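Long-range contacts in ferripyochelin binding protein (Pyrococcus horikoshii, PDB 1V3W), which probably acts as a gamma-class carbonic anhydrase, a trimeric left-handed beta-helix protein that binds zinc and calcium ions: residues 76-81 against 89-94; 31-36 against 52-57; 111-116 against 125-130. One frame throughout, in Å; residues are numbered along the deposited sequence.

Contact 1 of 3, residues 76-81 against 89-94; sequences EYVTIG and AKVGNY
Y94 reaches out next to Y77 in the same direction, the two rings nearly parallel (11°) but displaced, with little face over face; the centroids are 4.9 Å apart. The touching is done by CE1 of Y94, which sits 3.2 Å from CD2 of Y77, while CD1 of Y94 packs against CB of Y77. Both side chains leave a backbone of positive phi with CG anti to the carbonyl carbon (chi1 -67° in Y77, -53° in Y94), and the like backbone and side-chain torsions of the two residues bring the rings out nearly parallel. N93 runs alongside E76 and turns its OD1 back to the E76 backbone, accepting an almost straight bond from E76 N at 2.7 Å. One residue on, Y94 N donates to E76 O at 2.8 Å. Further in, V78 CG1 meets V91 CG1 at 4.1 Å, in the interior of the left-handed beta-helix, and V78 CG2 presses on G92 O. The row of rings continues to Y55 and H112, and E76 OE2 forms a salt bridge with K54 NZ. The chemistry divides by depth: methyl groups meet inside, whereas at the corner an asparagine amide supplies the acceptor for E76 N, so that N-H is satisfied without a strand partner.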
ATOM      1  N   GLU A  76     -13.368   8.168 -17.292  1.00  7.65           N
ATOM      2  CA  GLU A  76     -12.585   9.384 -17.474  1.00  8.92           C
ATOM      3  C   GLU A  76     -12.585  10.288 -16.248  1.00  8.64           C
ATOM      4  O   GLU A  76     -13.533  10.286 -15.463  1.00  8.73           O
ATOM      5  CB  GLU A  76     -13.116  10.176 -18.669  1.00  9.87           C
ATOM      6  CG  GLU A  76     -13.232   9.368 -19.945  1.00  8.14           C
ATOM      7  CD  GLU A  76     -13.296  10.245 -21.178  1.00  9.08           C
ATOM      8  OE1 GLU A  76     -13.470  11.475 -21.031  1.00  9.53           O
ATOM      9  OE2 GLU A  76     -13.172   9.701 -22.294  1.00  9.88           O
ATOM     10  N   TYR A  77     -11.518  11.072 -16.104  1.00  8.43           N
ATOM     11  CA  TYR A  77     -11.379  11.991 -14.976  1.00  7.60           C
ATOM     12  C   TYR A  77     -11.518  11.259 -13.650  1.00  8.37           C
ATOM     13  O   TYR A  77     -12.125  11.769 -12.703  1.00 10.13           O
ATOM     14  CB  TYR A  77     -12.429  13.099 -15.061  1.00  7.58           C
ATOM     15  CG  TYR A  77     -12.248  14.035 -16.233  1.00  8.90           C
ATOM     16  CD1 TYR A  77     -11.285  15.047 -16.204  1.00 10.35           C
ATOM     17  CD2 TYR A  77     -13.059  13.929 -17.360  1.00 11.69           C
ATOM     18  CE1 TYR A  77     -11.141  15.932 -17.270  1.00  9.99           C
ATOM     19  CE2 TYR A  77     -12.925  14.808 -18.429  1.00 10.17           C
ATOM     20  CZ  TYR A  77     -11.966  15.806 -18.378  1.00 10.10           C
ATOM     21  OH  TYR A  77     -11.836  16.689 -19.425  1.00 13.63           O
ATOM     22  N   VAL A  78     -10.962  10.054 -13.586  1.00  8.46           N
ATOM     23  CA  VAL A  78     -11.009   9.269 -12.365  1.00  7.25           C
ATOM     24  C   VAL A  78      -9.699   9.417 -11.612  1.00  7.78           C
ATOM     25  O   VAL A  78      -8.618   9.349 -12.197  1.00  8.57           O
ATOM     26  CB  VAL A  78     -11.238   7.769 -12.655  1.00  5.90           C
ATOM     27  CG1 VAL A  78     -11.103   6.960 -11.364  1.00  6.53           C
ATOM     28  CG2 VAL A  78     -12.617   7.561 -13.257  1.00  6.98           C
ATOM     29  N   THR A  79      -9.811   9.640 -10.309  1.00  5.87           N
ATOM     30  CA  THR A  79      -8.647   9.772  -9.447  1.00  6.77           C
ATOM     31  C   THR A  79      -8.584   8.545  -8.550  1.00  6.76           C
ATOM     32  O   THR A  79      -9.471   8.336  -7.726  1.00  8.19           O
ATOM     33  CB  THR A  79      -8.752  11.026  -8.552  1.00  7.42           C
ATOM     34  OG1 THR A  79      -8.651  12.203  -9.361  1.00  8.45           O
ATOM     35  CG2 THR A  79      -7.642  11.034  -7.507  1.00 11.08           C
ATOM     36  N   ILE A  80      -7.557   7.720  -8.726  1.00  5.41           N
ATOM     37  CA  ILE A  80      -7.403   6.543  -7.880  1.00  6.97           C
ATOM     38  C   ILE A  80      -6.335   6.920  -6.859  1.00  7.05           C
ATOM     39  O   ILE A  80      -5.138   6.938  -7.155  1.00  7.25           O
ATOM     40  CB  ILE A  80      -6.984   5.305  -8.691  1.00  7.09           C
ATOM     41  CG1 ILE A  80      -7.987   5.082  -9.831  1.00  8.61           C
ATOM     42  CG2 ILE A  80      -6.954   4.078  -7.781  1.00 10.26           C
ATOM     43  CD1 ILE A  80      -7.714   3.852 -10.659  1.00 12.28           C
ATOM     44  N   GLY A  81      -6.807   7.243  -5.658  1.00  6.57           N
ATOM     45  CA  GLY A  81      -5.953   7.696  -4.578  1.00  5.59           C
ATOM     46  C   GLY A  81      -4.812   6.813  -4.134  1.00  7.19           C
ATOM     47  O   GLY A  81      -4.856   5.591  -4.249  1.00  6.35           O
ATOM     48  N   ALA A  89     -13.430  -4.281 -10.813  1.00  8.51           N
ATOM     49  CA  ALA A  89     -14.591  -3.412 -10.705  1.00  9.44           C
ATOM     50  C   ALA A  89     -14.757  -2.451 -11.867  1.00  6.93           C
ATOM     51  O   ALA A  89     -13.824  -2.201 -12.636  1.00  8.17           O
ATOM     52  CB  ALA A  89     -14.521  -2.626  -9.400  1.00 11.43           C
ATOM     53  N   LYS A  90     -15.972  -1.927 -11.992  1.00  7.94           N
ATOM     54  CA  LYS A  90     -16.302  -0.955 -13.020  1.00  8.20           C
ATOM     55  C   LYS A  90     -16.431   0.391 -12.324  1.00 10.83           C
ATOM     56  O   LYS A  90     -17.189   0.530 -11.363  1.00 10.04           O
ATOM     57  CB  LYS A  90     -17.615  -1.322 -13.715  1.00 13.64           C
ATOM     58  CG  LYS A  90     -17.468  -2.451 -14.717  1.00 24.45           C
ATOM     59  CD  LYS A  90     -18.775  -2.784 -15.413  1.00 31.40           C
ATOM     60  CE  LYS A  90     -18.558  -3.831 -16.497  1.00 42.50           C
ATOM     61  NZ  LYS A  90     -17.929  -5.072 -15.961  1.00 43.62           N
ATOM     62  N   VAL A  91     -15.669   1.370 -12.800  1.00  8.55           N
ATOM     63  CA  VAL A  91     -15.688   2.704 -12.224  1.00  9.18           C
ATOM     64  C   VAL A  91     -16.081   3.687 -13.315  1.00  7.81           C
ATOM     65  O   VAL A  91     -15.500   3.685 -14.401  1.00  8.98           O
ATOM     66  CB  VAL A  91     -14.302   3.078 -11.648  1.00  7.39           C
ATOM     67  CG1 VAL A  91     -14.337   4.478 -11.061  1.00  8.63           C
ATOM     68  CG2 VAL A  91     -13.892   2.067 -10.579  1.00  7.33           C
ATOM     69  N   GLY A  92     -17.078   4.515 -13.020  1.00  8.29           N
ATOM     70  CA  GLY A  92     -17.560   5.488 -13.984  1.00  6.42           C
ATOM     71  C   GLY A  92     -16.659   6.690 -14.183  1.00  7.63           C
ATOM     72  O   GLY A  92     -15.452   6.624 -13.954  1.00  8.65           O
ATOM     73  N   ASN A  93     -17.259   7.796 -14.608  1.00  9.24           N
ATOM     74  CA  ASN A  93     -16.527   9.028 -14.864  1.00  7.11           C
ATOM     75  C   ASN A  93     -16.602  10.001 -13.691  1.00  8.50           C
ATOM     76  O   ASN A  93     -17.592  10.026 -12.961  1.00  9.65           O
ATOM     77  CB  ASN A  93     -17.078   9.705 -16.126  1.00  7.71           C
ATOM     78  CG  ASN A  93     -17.071   8.783 -17.332  1.00  6.69           C
ATOM     79  OD1 ASN A  93     -16.085   8.105 -17.602  1.00 10.23           O
ATOM     80  ND2 ASN A  93     -18.175   8.765 -18.074  1.00  7.51           N
ATOM     81  N   TYR A  94     -15.545  10.791 -13.515  1.00  8.01           N
ATOM     82  CA  TYR A  94     -15.476  11.782 -12.439  1.00  9.10           C
ATOM     83  C   TYR A  94     -15.663  11.115 -11.085  1.00 10.97           C
ATOM     84  O   TYR A  94     -16.547  11.483 -10.306  1.00 10.41           O
ATOM     85  CB  TYR A  94     -16.549  12.857 -12.645  1.00  8.23           C
ATOM     86  CG  TYR A  94     -16.512  13.477 -14.019  1.00  8.44           C
ATOM     87  CD1 TYR A  94     -15.594  14.476 -14.332  1.00  9.60           C
ATOM     88  CD2 TYR A  94     -17.362  13.022 -15.026  1.00 11.04           C
ATOM     89  CE1 TYR A  94     -15.519  15.006 -15.617  1.00  7.60           C
ATOM     90  CE2 TYR A  94     -17.293  13.539 -16.314  1.00  9.57           C
ATOM     91  CZ  TYR A  94     -16.367  14.528 -16.602  1.00  9.51           C
ATOM     92  OH  TYR A  94     -16.258  15.020 -17.876  1.00  9.78           O
TER

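Contact 2 of 3, residues 31-36 against 52-57; sequences LEEKTS and VGKYSN
In T35 a chi1 of 54° sets OG1 between the backbone N and the carbonyl carbon and sends CG2 across to 52-57, where it lies 3.0 Å from G53 O and 4.0 Å from V52 CG1. The hydroxyl, held on its own side, donates to E32 O at 2.8 Å and braces the turn from within. K34 starts with CG anti to the carbonyl carbon (chi1 -65°) and runs extended beside Y55, so that its CD reaches the edge of the ring, near the ring plane, at 3.6 Å from CE1. Beyond that point the chain bends, and NZ forms a salt bridge with E33 OE2. Each segment holds a type II turn, E32 to T35 and G53 to S56, and the two turns stack in parallel as successive coils at one corner of the left-handed beta-helix of the hexapeptide-repeat family. Three backbone bonds join the coils: E32 N to V52 O, Y55 N to E33 O and S36 N to S56 O, the last more bent, with an N-H...O angle of 146°. On the inner face L31 CD2 packs against V52 CG2 at 3.6 Å. Outside, the aliphatic part of K54 rests on the base of the E32 side chain, K54 CG being 3.7 Å from E32 CB, while K54 NZ is engaged by E76. Helix 146-169 covers the outer side of K34 and Y55 with V160, and Y159, which binds zinc in a structure of this protein though not in this chain here, lies against N57.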
ATOM      1  N   LEU A  31      -4.117   2.365 -21.426  1.00  6.79           N
ATOM      2  CA  LEU A  31      -4.033   3.668 -20.772  1.00  7.02           C
ATOM      3  C   LEU A  31      -4.311   4.711 -21.852  1.00  7.72           C
ATOM      4  O   LEU A  31      -3.497   4.905 -22.756  1.00  7.93           O
ATOM      5  CB  LEU A  31      -2.624   3.870 -20.178  1.00  8.51           C
ATOM      6  CG  LEU A  31      -2.154   2.846 -19.132  1.00  6.61           C
ATOM      7  CD1 LEU A  31      -0.736   3.171 -18.674  1.00 10.36           C
ATOM      8  CD2 LEU A  31      -3.109   2.849 -17.951  1.00  8.57           C
ATOM      9  N   GLU A  32      -5.433   5.427 -21.736  0.50  6.47           N
ATOM     10  CA  GLU A  32      -5.761   6.436 -22.737  0.50  6.12           C
ATOM     11  C   GLU A  32      -4.994   7.726 -22.590  0.50  5.56           C
ATOM     12  O   GLU A  32      -4.093   7.881 -21.754  0.50  2.41           O
ATOM     13  CB  GLU A  32      -7.263   6.778 -22.725  0.50  6.42           C
ATOM     14  CG  GLU A  32      -8.083   6.171 -23.883  0.50 14.44           C
ATOM     15  CD  GLU A  32      -8.059   6.984 -25.187  0.50 19.22           C
ATOM     16  OE1 GLU A  32      -7.127   7.788 -25.400  0.50  7.97           O
ATOM     17  OE2 GLU A  32      -8.981   6.798 -26.011  0.50 25.68           O
ATOM     18  N   GLU A  33      -5.363   8.654 -23.459  1.00  8.03           N
ATOM     19  CA  GLU A  33      -4.784   9.987 -23.446  1.00  8.88           C
ATOM     20  C   GLU A  33      -4.838  10.733 -22.117  1.00  7.43           C
ATOM     21  O   GLU A  33      -5.851  10.714 -21.421  1.00  8.77           O
ATOM     22  CB  GLU A  33      -5.465  10.796 -24.556  1.00  9.64           C
ATOM     23  CG  GLU A  33      -5.162  12.276 -24.615  1.00 12.90           C
ATOM     24  CD  GLU A  33      -5.779  12.916 -25.845  1.00 18.45           C
ATOM     25  OE1 GLU A  33      -6.752  12.346 -26.388  1.00 16.32           O
ATOM     26  OE2 GLU A  33      -5.298  13.987 -26.266  1.00 21.38           O
ATOM     27  N   LYS A  34      -3.718  11.371 -21.782  1.00  9.16           N
ATOM     28  CA  LYS A  34      -3.571  12.169 -20.572  1.00  7.81           C
ATOM     29  C   LYS A  34      -3.770  11.433 -19.253  1.00  9.02           C
ATOM     30  O   LYS A  34      -4.121  12.039 -18.239  1.00  8.63           O
ATOM     31  CB  LYS A  34      -4.488  13.395 -20.650  1.00 10.64           C
ATOM     32  CG  LYS A  34      -4.082  14.358 -21.763  1.00 12.52           C
ATOM     33  CD  LYS A  34      -5.060  15.510 -21.912  1.00 18.04           C
ATOM     34  CE  LYS A  34      -4.590  16.493 -22.977  1.00 22.90           C
ATOM     35  NZ  LYS A  34      -4.454  15.848 -24.311  1.00 36.71           N
ATOM     36  N   THR A  35      -3.555  10.121 -19.274  1.00  8.05           N
ATOM     37  CA  THR A  35      -3.658   9.341 -18.050  1.00  6.99           C
ATOM     38  C   THR A  35      -2.283   9.391 -17.414  1.00  6.93           C
ATOM     39  O   THR A  35      -1.309   9.801 -18.045  1.00  8.19           O
ATOM     40  CB  THR A  35      -4.017   7.861 -18.315  1.00  8.20           C
ATOM     41  OG1 THR A  35      -3.081   7.295 -19.244  1.00  8.25           O
ATOM     42  CG2 THR A  35      -5.426   7.744 -18.859  1.00  8.36           C
ATOM     43  N   SER A  36      -2.201   8.981 -16.157  1.00  5.98           N
ATOM     44  CA  SER A  36      -0.923   8.973 -15.469  1.00  6.14           C
ATOM     45  C   SER A  36      -0.888   7.853 -14.442  1.00  6.61           C
ATOM     46  O   SER A  36      -1.876   7.589 -13.754  1.00  7.29           O
ATOM     47  CB  SER A  36      -0.653  10.334 -14.805  1.00  6.43           C
ATOM     48  OG  SER A  36      -1.713  10.746 -13.960  1.00  7.32           O
ATOM     49  N   VAL A  52      -8.051   2.063 -18.503  1.00  5.41           N
ATOM     50  CA  VAL A  52      -8.052   3.349 -17.816  1.00  6.92           C
ATOM     51  C   VAL A  52      -8.387   4.449 -18.822  1.00  6.65           C
ATOM     52  O   VAL A  52      -7.603   4.734 -19.730  1.00  8.06           O
ATOM     53  CB  VAL A  52      -6.684   3.634 -17.168  1.00  5.67           C
ATOM     54  CG1 VAL A  52      -6.738   4.938 -16.386  1.00  7.45           C
ATOM     55  CG2 VAL A  52      -6.303   2.480 -16.248  1.00 10.26           C
ATOM     56  N   GLY A  53      -9.555   5.060 -18.639  1.00  7.84           N
ATOM     57  CA  GLY A  53     -10.024   6.105 -19.536  1.00  9.46           C
ATOM     58  C   GLY A  53      -9.281   7.424 -19.490  1.00  8.16           C
ATOM     59  O   GLY A  53      -8.464   7.662 -18.604  1.00  8.71           O
ATOM     60  N   LYS A  54      -9.591   8.297 -20.444  1.00  8.37           N
ATOM     61  CA  LYS A  54      -8.941   9.595 -20.552  1.00  6.86           C
ATOM     62  C   LYS A  54      -8.946  10.447 -19.290  1.00  8.12           C
ATOM     63  O   LYS A  54      -9.917  10.465 -18.531  1.00  7.25           O
ATOM     64  CB  LYS A  54      -9.565  10.411 -21.695  1.00 10.20           C
ATOM     65  CG  LYS A  54      -9.377   9.807 -23.081  1.00 10.62           C
ATOM     66  CD  LYS A  54      -9.594  10.839 -24.189  1.00 20.23           C
ATOM     67  CE  LYS A  54     -11.021  11.371 -24.220  1.00 20.71           C
ATOM     68  NZ  LYS A  54     -12.006  10.319 -24.593  1.00 23.36           N
ATOM     69  N   TYR A  55      -7.836  11.152 -19.088  1.00  7.38           N
ATOM     70  CA  TYR A  55      -7.660  12.080 -17.971  1.00  7.83           C
ATOM     71  C   TYR A  55      -7.663  11.451 -16.586  1.00  7.45           C
ATOM     72  O   TYR A  55      -7.823  12.162 -15.591  1.00  8.57           O
ATOM     73  CB  TYR A  55      -8.754  13.151 -17.994  1.00  8.25           C
ATOM     74  CG  TYR A  55      -9.107  13.695 -19.359  1.00  9.56           C
ATOM     75  CD1 TYR A  55      -8.232  14.526 -20.055  1.00 12.99           C
ATOM     76  CD2 TYR A  55     -10.337  13.403 -19.937  1.00 10.27           C
ATOM     77  CE1 TYR A  55      -8.581  15.058 -21.297  1.00 17.26           C
ATOM     78  CE2 TYR A  55     -10.697  13.926 -21.175  1.00 13.40           C
ATOM     79  CZ  TYR A  55      -9.817  14.754 -21.846  1.00 17.02           C
ATOM     80  OH  TYR A  55     -10.183  15.289 -23.060  1.00 19.80           O
ATOM     81  N   SER A  56      -7.490  10.138 -16.510  1.00  6.99           N
ATOM     82  CA  SER A  56      -7.507   9.467 -15.217  1.00  6.95           C
ATOM     83  C   SER A  56      -6.116   9.180 -14.673  1.00  7.91           C
ATOM     84  O   SER A  56      -5.171   8.952 -15.431  1.00  6.86           O
ATOM     85  CB  SER A  56      -8.322   8.175 -15.314  1.00  7.61           C
ATOM     86  OG  SER A  56      -9.686   8.479 -15.573  1.00  7.25           O
ATOM     87  N   ASN A  57      -5.998   9.201 -13.348  1.00  6.34           N
ATOM     88  CA  ASN A  57      -4.719   8.957 -12.693  1.00  6.44           C
ATOM     89  C   ASN A  57      -4.771   7.797 -11.707  1.00  6.13           C
ATOM     90  O   ASN A  57      -5.772   7.589 -11.024  1.00  7.41           O
ATOM     91  CB  ASN A  57      -4.244  10.220 -11.965  1.00  7.01           C
ATOM     92  CG  ASN A  57      -5.266  10.748 -10.971  1.00  5.58           C
ATOM     93  OD1 ASN A  57      -6.130  11.565 -11.317  1.00 10.54           O
ATOM     94  ND2 ASN A  57      -5.178  10.285  -9.736  1.00  6.70           N
TER

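Contact 3 of 3, residues 111-116 against 125-130; sequences DHVIIG and KEIPDY
V113 and I127 make the snug, buried part of this contact: their side chains cross at about a right angle, V113 CG1 lying 3.9 Å from I127 CG2, while V113 CG2 comes within 3.3 Å of P128 O. With CG1 anti to the backbone N (chi1 168°), V113 spreads one methyl to the isoleucine and the other to the carbonyl of P128, still near the isoleucine. Closer to solvent the rings of H112 and Y130 touch but scarcely overlap: their planes are 12° apart and their centroids 5.0 Å, CE1 of Y130 rests by CB of H112, and Y130 OH lies 3.4 Å from H112 CD2. The open side holds the exposed P128 and the partly exposed D111 and D129, whose like charges approach to 4.1 Å between OD2 of D111 and OD1 of D129. Two hydrogen bonds probably compensate: D129 OD1 accepts from D111 N at 2.8 Å, met from above the carboxylate plane, and Y130 N donates to D111 O at 3.0 Å. D111 OD1 is taken by N93 N of the preceding coil. Helix 146-169 lies over the ring side, where T152 bonds H112 ND1 and I149 touches both side chains, while V140 of strand 138-143 packs on I127 and P128.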
ATOM      1  N   ASP A 111     -21.159   7.691 -11.789  1.00 10.33           N
ATOM      2  CA  ASP A 111     -20.414   8.902 -12.108  1.00  8.72           C
ATOM      3  C   ASP A 111     -20.548   9.950 -11.012  1.00  8.58           C
ATOM      4  O   ASP A 111     -21.554   9.994 -10.302  1.00 10.37           O
ATOM      5  CB  ASP A 111     -20.903   9.489 -13.434  1.00 11.74           C
ATOM      6  CG  ASP A 111     -20.993   8.453 -14.533  1.00 10.97           C
ATOM      7  OD1 ASP A 111     -20.066   7.623 -14.657  1.00  9.10           O
ATOM      8  OD2 ASP A 111     -21.993   8.474 -15.279  1.00 10.79           O
ATOM      9  N   HIS A 112     -19.529  10.796 -10.885  1.00  9.09           N
ATOM     10  CA  HIS A 112     -19.518  11.845  -9.873  1.00  9.09           C
ATOM     11  C   HIS A 112     -19.733  11.241  -8.494  1.00 10.47           C
ATOM     12  O   HIS A 112     -20.697  11.555  -7.792  1.00 11.27           O
ATOM     13  CB  HIS A 112     -20.601  12.883 -10.175  1.00 10.20           C
ATOM     14  CG  HIS A 112     -20.315  13.711 -11.388  1.00 10.99           C
ATOM     15  ND1 HIS A 112     -19.243  14.574 -11.465  1.00 11.09           N
ATOM     16  CD2 HIS A 112     -20.960  13.808 -12.575  1.00 12.90           C
ATOM     17  CE1 HIS A 112     -19.241  15.167 -12.645  1.00 12.75           C
ATOM     18  NE2 HIS A 112     -20.272  14.720 -13.338  1.00 12.04           N
ATOM     19  N   VAL A 113     -18.812  10.361  -8.119  1.00  9.37           N
ATOM     20  CA  VAL A 113     -18.856   9.683  -6.834  1.00  8.75           C
ATOM     21  C   VAL A 113     -17.542   9.881  -6.098  1.00  8.76           C
ATOM     22  O   VAL A 113     -16.478   9.970  -6.709  1.00  8.49           O
ATOM     23  CB  VAL A 113     -19.092   8.161  -7.019  1.00  8.22           C
ATOM     24  CG1 VAL A 113     -18.832   7.416  -5.710  1.00  9.88           C
ATOM     25  CG2 VAL A 113     -20.514   7.914  -7.490  1.00 11.77           C
ATOM     26  N   ILE A 114     -17.624   9.979  -4.778  1.00  8.38           N
ATOM     27  CA  ILE A 114     -16.428  10.102  -3.964  1.00  8.30           C
ATOM     28  C   ILE A 114     -16.466   8.958  -2.973  1.00  9.42           C
ATOM     29  O   ILE A 114     -17.447   8.786  -2.250  1.00  8.20           O
ATOM     30  CB  ILE A 114     -16.371  11.435  -3.185  1.00  7.51           C
ATOM     31  CG1 ILE A 114     -16.189  12.598  -4.164  1.00  8.80           C
ATOM     32  CG2 ILE A 114     -15.208  11.412  -2.188  1.00  9.83           C
ATOM     33  CD1 ILE A 114     -16.144  13.959  -3.500  1.00 10.86           C
ATOM     34  N   ILE A 115     -15.414   8.148  -2.984  1.00  8.63           N
ATOM     35  CA  ILE A 115     -15.290   7.036  -2.057  1.00  7.97           C
ATOM     36  C   ILE A 115     -14.336   7.556  -0.989  1.00  9.80           C
ATOM     37  O   ILE A 115     -13.223   7.983  -1.298  1.00  9.24           O
ATOM     38  CB  ILE A 115     -14.670   5.795  -2.734  1.00  7.17           C
ATOM     39  CG1 ILE A 115     -15.508   5.375  -3.950  1.00 10.93           C
ATOM     40  CG2 ILE A 115     -14.560   4.659  -1.727  1.00  9.21           C
ATOM     41  CD1 ILE A 115     -16.938   4.982  -3.628  1.00 10.65           C
ATOM     42  N   GLY A 116     -14.778   7.540   0.261  1.00  8.04           N
ATOM     43  CA  GLY A 116     -13.940   8.037   1.337  1.00  8.65           C
ATOM     44  C   GLY A 116     -12.674   7.238   1.569  1.00  7.98           C
ATOM     45  O   GLY A 116     -12.582   6.065   1.200  1.00  9.33           O
ATOM     46  N   LYS A 125     -21.354  -4.501  -5.296  1.00 11.24           N
ATOM     47  CA  LYS A 125     -22.055  -3.331  -4.777  1.00 12.17           C
ATOM     48  C   LYS A 125     -22.209  -2.266  -5.858  1.00 15.96           C
ATOM     49  O   LYS A 125     -21.236  -1.893  -6.513  1.00 13.98           O
ATOM     50  CB  LYS A 125     -21.286  -2.733  -3.596  1.00 11.09           C
ATOM     51  CG  LYS A 125     -21.909  -1.472  -3.005  1.00 14.79           C
ATOM     52  CD  LYS A 125     -23.215  -1.769  -2.280  1.00 13.21           C
ATOM     53  CE  LYS A 125     -23.736  -0.534  -1.557  1.00 16.71           C
ATOM     54  NZ  LYS A 125     -24.928  -0.838  -0.714  1.00 19.93           N
ATOM     55  N   GLU A 126     -23.431  -1.780  -6.042  1.00 14.70           N
ATOM     56  CA  GLU A 126     -23.687  -0.742  -7.029  1.00 15.15           C
ATOM     57  C   GLU A 126     -23.853   0.601  -6.328  1.00 14.10           C
ATOM     58  O   GLU A 126     -24.704   0.756  -5.449  1.00 15.94           O
ATOM     59  CB  GLU A 126     -24.940  -1.072  -7.844  1.00 19.18           C
ATOM     60  CG  GLU A 126     -24.826  -2.368  -8.633  1.00 27.20           C
ATOM     61  CD  GLU A 126     -25.986  -2.585  -9.584  1.00 35.80           C
ATOM     62  OE1 GLU A 126     -26.009  -3.635 -10.259  1.00 36.71           O
ATOM     63  OE2 GLU A 126     -26.871  -1.706  -9.660  1.00 41.92           O
ATOM     64  N   ILE A 127     -23.024   1.566  -6.713  1.00 10.97           N
ATOM     65  CA  ILE A 127     -23.063   2.903  -6.134  1.00 10.77           C
ATOM     66  C   ILE A 127     -23.658   3.881  -7.145  1.00 12.38           C
ATOM     67  O   ILE A 127     -23.113   4.074  -8.232  1.00 11.30           O
ATOM     68  CB  ILE A 127     -21.646   3.383  -5.753  1.00 11.46           C
ATOM     69  CG1 ILE A 127     -21.008   2.398  -4.768  1.00 10.06           C
ATOM     70  CG2 ILE A 127     -21.713   4.782  -5.152  1.00 13.07           C
ATOM     71  CD1 ILE A 127     -21.757   2.262  -3.450  1.00 12.23           C
ATOM     72  N   PRO A 128     -24.792   4.510  -6.801  1.00 11.09           N
ATOM     73  CA  PRO A 128     -25.437   5.466  -7.710  1.00 12.36           C
ATOM     74  C   PRO A 128     -24.616   6.735  -7.951  1.00 11.36           C
ATOM     75  O   PRO A 128     -23.714   7.057  -7.178  1.00  9.44           O
ATOM     76  CB  PRO A 128     -26.758   5.776  -7.004  1.00 14.10           C
ATOM     77  CG  PRO A 128     -27.015   4.543  -6.181  1.00 16.87           C
ATOM     78  CD  PRO A 128     -25.646   4.244  -5.631  1.00 11.98           C
ATOM     79  N   ASP A 129     -24.941   7.453  -9.023  1.00 12.79           N
ATOM     80  CA  ASP A 129     -24.243   8.692  -9.345  1.00 12.68           C
ATOM     81  C   ASP A 129     -24.407   9.699  -8.208  1.00 11.54           C
ATOM     82  O   ASP A 129     -25.381   9.645  -7.454  1.00 13.12           O
ATOM     83  CB  ASP A 129     -24.804   9.337 -10.621  1.00 11.25           C
ATOM     84  CG  ASP A 129     -24.770   8.417 -11.824  1.00 13.38           C
ATOM     85  OD1 ASP A 129     -23.942   7.484 -11.862  1.00 12.54           O
ATOM     86  OD2 ASP A 129     -25.575   8.645 -12.755  1.00 14.99           O
ATOM     87  N   TYR A 130     -23.446  10.613  -8.097  1.00 11.80           N
ATOM     88  CA  TYR A 130     -23.478  11.676  -7.095  1.00 11.89           C
ATOM     89  C   TYR A 130     -23.511  11.208  -5.645  1.00 12.15           C
ATOM     90  O   TYR A 130     -24.037  11.900  -4.775  1.00 15.78           O
ATOM     91  CB  TYR A 130     -24.672  12.591  -7.381  1.00 15.01           C
ATOM     92  CG  TYR A 130     -24.595  13.220  -8.751  1.00 11.92           C
ATOM     93  CD1 TYR A 130     -23.680  14.236  -9.016  1.00 13.75           C
ATOM     94  CD2 TYR A 130     -25.390  12.756  -9.803  1.00 13.38           C
ATOM     95  CE1 TYR A 130     -23.549  14.775 -10.292  1.00 11.71           C
ATOM     96  CE2 TYR A 130     -25.267  13.288 -11.085  1.00 14.30           C
ATOM     97  CZ  TYR A 130     -24.342  14.296 -11.319  1.00 11.70           C
ATOM     98  OH  TYR A 130     -24.196  14.826 -12.583  1.00 13.46           O
TER

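In the fold
From the N terminus, contact 2 comes first: 52-57 returns one coil after 31-36 by way of strands 42-45 and 49-52. Contact 1 follows, closing a shorter loop through strand 85-87, and contact 3 closes the last, through strand 120-121. The three stand in series, none nested or crossed. Contacts 2 and 1 touch where S56 OG meets V78 N, contacts 1 and 3 where N93 O meets H112 N, whereas contacts 2 and 3 stay apart, their centres about 19 Å from each other. Their corners join the sheet holding 29-31, 49-52, 90-91 and 126-127 to the one holding 36-37, 57-58, 79-80 and 113-115, with helix 146-169 packed along them.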